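Local coordinates for Sn-glycerol-3-phosphate ABC transporter substrate-binding protein UspB (Mycobacterium tuberculosis, PDB 4MFI) that probably binds glycerophosphocholine outside the cell membrane and delivers it to an ABC transporter for uptake, at residues 388-398 with 416-427. Residues are numbered along the deposited sequence; the frame is centred on the assembly and turned at random.
Sequences LPGGDRIISAG and IQKRLQVILDRQ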
loop_
_atom_site.group_PDB
_atom_site.type_symbol
_atom_site.label_atom_id
_atom_site.label_comp_id
_atom_site.label_asym_id
_atom_site.label_seq_id
_atom_site.Cartn_x
_atom_site.Cartn_y
_atom_site.Cartn_z
ATOM N N LEU A 388 -12.254 8.635 0.060
ATOM C CA LEU A 388 -12.667 10.032 0.088
ATOM C C LEU A 388 -11.727 10.783 -0.847
ATOM O O LEU A 388 -10.511 10.746 -0.657
ATOM C CB LEU A 388 -12.549 10.547 1.525
ATOM C CG LEU A 388 -13.184 11.884 1.920
ATOM C CD1 LEU A 388 -13.286 11.969 3.435
ATOM C CD2 LEU A 388 -12.410 13.079 1.356
ATOM N N PRO A 389 -12.278 11.460 -1.866
ATOM C CA PRO A 389 -11.453 12.102 -2.896
ATOM C C PRO A 389 -10.396 13.031 -2.322
ATOM O O PRO A 389 -10.724 13.937 -1.552
ATOM C CB PRO A 389 -12.473 12.906 -3.713
ATOM C CG PRO A 389 -13.736 12.136 -3.572
ATOM C CD PRO A 389 -13.718 11.599 -2.151
ATOM N N GLY A 390 -9.140 12.781 -2.686
ATOM C CA GLY A 390 -8.009 13.549 -2.196
ATOM C C GLY A 390 -7.662 13.404 -0.720
ATOM O O GLY A 390 -6.791 14.118 -0.226
ATOM N N GLY A 391 -8.316 12.488 -0.008
ATOM C CA GLY A 391 -8.102 12.383 1.424
ATOM C C GLY A 391 -6.652 12.105 1.792
ATOM O O GLY A 391 -6.116 12.655 2.769
ATOM N N ASP A 392 -6.008 11.242 1.015
ATOM C CA ASP A 392 -4.590 10.979 1.219
ATOM C C ASP A 392 -3.752 12.247 1.127
ATOM O O ASP A 392 -2.873 12.474 1.955
ATOM C CB ASP A 392 -4.078 9.938 0.222
ATOM C CG ASP A 392 -4.205 10.383 -1.220
ATOM O OD1 ASP A 392 -5.280 10.900 -1.595
ATOM O OD2 ASP A 392 -3.225 10.223 -1.985
ATOM N N ARG A 393 -4.044 13.085 0.135
ATOM C CA ARG A 393 -3.242 14.276 -0.110
ATOM C C ARG A 393 -3.518 15.373 0.920
ATOM O O ARG A 393 -2.601 16.076 1.365
ATOM C CB ARG A 393 -3.503 14.801 -1.526
ATOM C CG ARG A 393 -3.257 13.771 -2.646
ATOM C CD ARG A 393 -1.820 13.270 -2.700
ATOM N NE ARG A 393 -0.852 14.367 -2.718
ATOM C CZ ARG A 393 0.461 14.202 -2.860
ATOM N NH1 ARG A 393 0.967 12.983 -3.015
ATOM N NH2 ARG A 393 1.271 15.254 -2.850
ATOM N N ILE A 394 -4.785 15.524 1.283
ATOM C CA ILE A 394 -5.183 16.544 2.249
ATOM C C ILE A 394 -4.681 16.191 3.655
ATOM O O ILE A 394 -4.132 17.040 4.365
ATOM C CB ILE A 394 -6.717 16.737 2.232
ATOM C CG1 ILE A 394 -7.157 17.276 0.864
ATOM C CG2 ILE A 394 -7.171 17.645 3.366
ATOM C CD1 ILE A 394 -8.664 17.255 0.647
ATOM N N ILE A 395 -4.843 14.936 4.063
ATOM C CA ILE A 395 -4.293 14.504 5.348
ATOM C C ILE A 395 -2.762 14.619 5.364
ATOM O O ILE A 395 -2.176 15.097 6.343
ATOM C CB ILE A 395 -4.754 13.076 5.703
ATOM C CG1 ILE A 395 -6.275 13.069 5.927
ATOM C CG2 ILE A 395 -4.027 12.563 6.939
ATOM C CD1 ILE A 395 -6.902 11.673 5.992
ATOM N N SER A 396 -2.111 14.205 4.279
ATOM C CA SER A 396 -0.659 14.326 4.195
ATOM C C SER A 396 -0.197 15.767 4.311
ATOM O O SER A 396 0.807 16.037 4.972
ATOM C CB SER A 396 -0.115 13.734 2.899
ATOM O OG SER A 396 -0.110 12.323 2.951
ATOM N N ALA A 397 -0.902 16.689 3.657
ATOM C CA ALA A 397 -0.509 18.090 3.732
ATOM C C ALA A 397 -0.598 18.599 5.164
ATOM O O ALA A 397 0.257 19.360 5.614
ATOM C CB ALA A 397 -1.365 18.944 2.800
ATOM N N GLY A 398 -1.622 18.161 5.893
ATOM C CA GLY A 398 -1.769 18.558 7.282
ATOM C C GLY A 398 -0.663 18.003 8.161
ATOM O O GLY A 398 -0.091 18.719 8.985
ATOM N N ILE A 416 -8.850 20.134 8.768
ATOM C CA ILE A 416 -8.856 19.069 7.778
ATOM C C ILE A 416 -10.153 18.280 7.835
ATOM O O ILE A 416 -10.744 17.987 6.792
ATOM C CB ILE A 416 -7.651 18.149 7.944
ATOM C CG1 ILE A 416 -6.393 18.882 7.487
ATOM C CG2 ILE A 416 -7.840 16.859 7.160
ATOM C CD1 ILE A 416 -5.141 18.161 7.845
ATOM N N GLN A 417 -10.617 17.954 9.043
ATOM C CA GLN A 417 -11.863 17.196 9.155
ATOM C C GLN A 417 -13.049 17.942 8.539
ATOM O O GLN A 417 -13.885 17.334 7.871
ATOM C CB GLN A 417 -12.164 16.783 10.604
ATOM C CG GLN A 417 -13.446 15.959 10.710
ATOM C CD GLN A 417 -13.514 15.076 11.943
ATOM O OE1 GLN A 417 -12.517 14.509 12.373
ATOM N NE2 GLN A 417 -14.711 14.923 12.490
ATOM N N LYS A 418 -13.120 19.256 8.745
ATOM C CA LYS A 418 -14.194 20.045 8.143
ATOM C C LYS A 418 -14.133 19.998 6.617
ATOM O O LYS A 418 -15.157 19.837 5.944
ATOM C CB LYS A 418 -14.137 21.498 8.631
ATOM C CG LYS A 418 -14.531 21.676 10.086
ATOM C CD LYS A 418 -14.330 23.114 10.551
ATOM C CE LYS A 418 -15.034 23.374 11.879
ATOM N NZ LYS A 418 -14.690 22.379 12.929
ATOM N N ARG A 419 -12.931 20.122 6.065
ATOM C CA ARG A 419 -12.763 20.069 4.613
ATOM C C ARG A 419 -13.106 18.698 4.049
ATOM O O ARG A 419 -13.763 18.589 3.009
ATOM C CB ARG A 419 -11.342 20.488 4.224
ATOM C CG ARG A 419 -11.126 21.988 4.466
ATOM C CD ARG A 419 -9.686 22.384 4.466
ATOM N NE ARG A 419 -9.022 22.025 3.225
ATOM C CZ ARG A 419 -7.768 21.595 3.165
ATOM N NH1 ARG A 419 -7.234 21.286 1.998
ATOM N NH2 ARG A 419 -7.054 21.465 4.280
ATOM N N LEU A 420 -12.653 17.658 4.734
ATOM C CA LEU A 420 -12.935 16.288 4.309
ATOM C C LEU A 420 -14.427 15.971 4.383
ATOM O O LEU A 420 -14.960 15.259 3.528
ATOM C CB LEU A 420 -12.149 15.286 5.158
ATOM C CG LEU A 420 -10.621 15.307 5.023
ATOM C CD1 LEU A 420 -10.013 14.242 5.931
ATOM C CD2 LEU A 420 -10.181 15.100 3.585
ATOM N N GLN A 421 -15.106 16.489 5.407
ATOM C CA GLN A 421 -16.538 16.243 5.563
ATOM C C GLN A 421 -17.310 16.823 4.378
ATOM O O GLN A 421 -18.197 16.170 3.822
ATOM C CB GLN A 421 -17.055 16.852 6.870
ATOM C CG GLN A 421 -18.482 16.431 7.190
ATOM C CD GLN A 421 -18.558 14.981 7.587
ATOM O OE1 GLN A 421 -17.914 14.562 8.548
ATOM N NE2 GLN A 421 -19.344 14.198 6.850
ATOM N N VAL A 422 -16.963 18.049 3.991
ATOM C CA VAL A 422 -17.603 18.693 2.850
ATOM C C VAL A 422 -17.379 17.889 1.567
ATOM O O VAL A 422 -18.321 17.638 0.813
ATOM C CB VAL A 422 -17.115 20.145 2.692
ATOM C CG1 VAL A 422 -17.558 20.727 1.360
ATOM C CG2 VAL A 422 -17.637 20.997 3.835
ATOM N N ILE A 423 -16.144 17.451 1.335
ATOM C CA ILE A 423 -15.841 16.677 0.129
ATOM C C ILE A 423 -16.575 15.333 0.134
ATOM O O ILE A 423 -17.165 14.932 -0.868
ATOM C CB ILE A 423 -14.319 16.468 -0.038
ATOM C CG1 ILE A 423 -13.642 17.801 -0.379
ATOM C CG2 ILE A 423 -14.022 15.436 -1.141
ATOM C CD1 ILE A 423 -12.136 17.775 -0.234
ATOM N N LEU A 424 -16.543 14.644 1.267
ATOM C CA LEU A 424 -17.220 13.360 1.396
ATOM C C LEU A 424 -18.718 13.485 1.110
ATOM O O LEU A 424 -19.282 12.709 0.334
ATOM C CB LEU A 424 -17.012 12.811 2.810
ATOM C CG LEU A 424 -17.558 11.408 3.056
ATOM C CD1 LEU A 424 -16.774 10.381 2.231
ATOM C CD2 LEU A 424 -17.494 11.086 4.543
ATOM N N ASP A 425 -19.362 14.470 1.729
ATOM C CA ASP A 425 -20.804 14.638 1.572
ATOM C C ASP A 425 -21.196 15.096 0.166
ATOM O O ASP A 425 -22.300 14.789 -0.306
ATOM C CB ASP A 425 -21.357 15.602 2.623
ATOM C CG ASP A 425 -21.256 15.052 4.030
ATOM O OD1 ASP A 425 -21.128 13.820 4.173
ATOM O OD2 ASP A 425 -21.300 15.850 4.990
ATOM N N ARG A 426 -20.305 15.813 -0.517
ATOM C CA ARG A 426 -20.646 16.292 -1.849
ATOM C C ARG A 426 -20.316 15.300 -2.965
ATOM O O ARG A 426 -21.018 15.263 -3.980
ATOM C CB ARG A 426 -20.057 17.685 -2.124
ATOM C CG ARG A 426 -18.666 17.718 -2.681
ATOM C CD ARG A 426 -18.196 19.164 -2.884
ATOM N NE ARG A 426 -19.143 20.015 -3.614
ATOM C CZ ARG A 426 -19.294 20.024 -4.939
ATOM N NH1 ARG A 426 -18.595 19.198 -5.706
ATOM N NH2 ARG A 426 -20.162 20.844 -5.506
ATOM N N GLN A 427 -19.277 14.485 -2.767
ATOM C CA GLN A 427 -18.790 13.590 -3.829
ATOM C C GLN A 427 -19.202 12.135 -3.685
ATOM O O GLN A 427 -19.352 11.434 -4.686
ATOM C CB GLN A 427 -17.261 13.625 -3.926
ATOM C CG GLN A 427 -16.664 14.989 -4.203
ATOM C CD GLN A 427 -17.190 15.612 -5.473
ATOM O OE1 GLN A 427 -17.979 16.552 -5.431
ATOM N NE2 GLN A 427 -16.747 15.098 -6.616
HETATM O O HOH W 1 -4.438 19.905 4.519
#
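The guanidinium of R419 lies with one face over CG2 of I394, and a water meets its edge in the group's plane. That water accepts from NH2 of R419 and donates to I394 O, 2.9 Å away, bridging the two segments. The contact joins the last two long helices of a periplasmic-binding-protein fold as an antiparallel pair, with the axes of 391-398 and 416-427 10.5 Å apart and 170° between their directions. Arginine suits this exposed place because its aliphatic chain, bent at chi3 (57°), lets the flat head rest on a methyl while its charge stays near water. I394 is a knob among I416, R419, L420 and I423. Its CG1 branch runs anti to the carbonyl carbon (chi1 -64°), carrying CD1 tip to tip against I423 CD1 at 3.6 Å, whereas CG2 faces R419 and I416; a beta-branched residue thus fills two directions at once. L420 spreads its methyls, CD1 touching I395 CG1 and CD2 against L388 and I394. Before the helix, a type II turn from L388 to G391 brings L388 across the side chains of L420, I423 and L424, at about a right angle to each, CD2 touching L420 CD2 at 3.7 Å and CD1 meeting L424 CB; L227 of strand 226-227 also packs on L388 and L420. Glycine suits G390, the N-cap, where phi is positive. Beside it, the rigid ring of P389 lies alongside I423, pointing the opposite way, with CG on Q427 CB. At the other end G398, lacking a side chain, admits the neighbouring helix closely: I416 CD1 lies 3.4 Å from G398 CA.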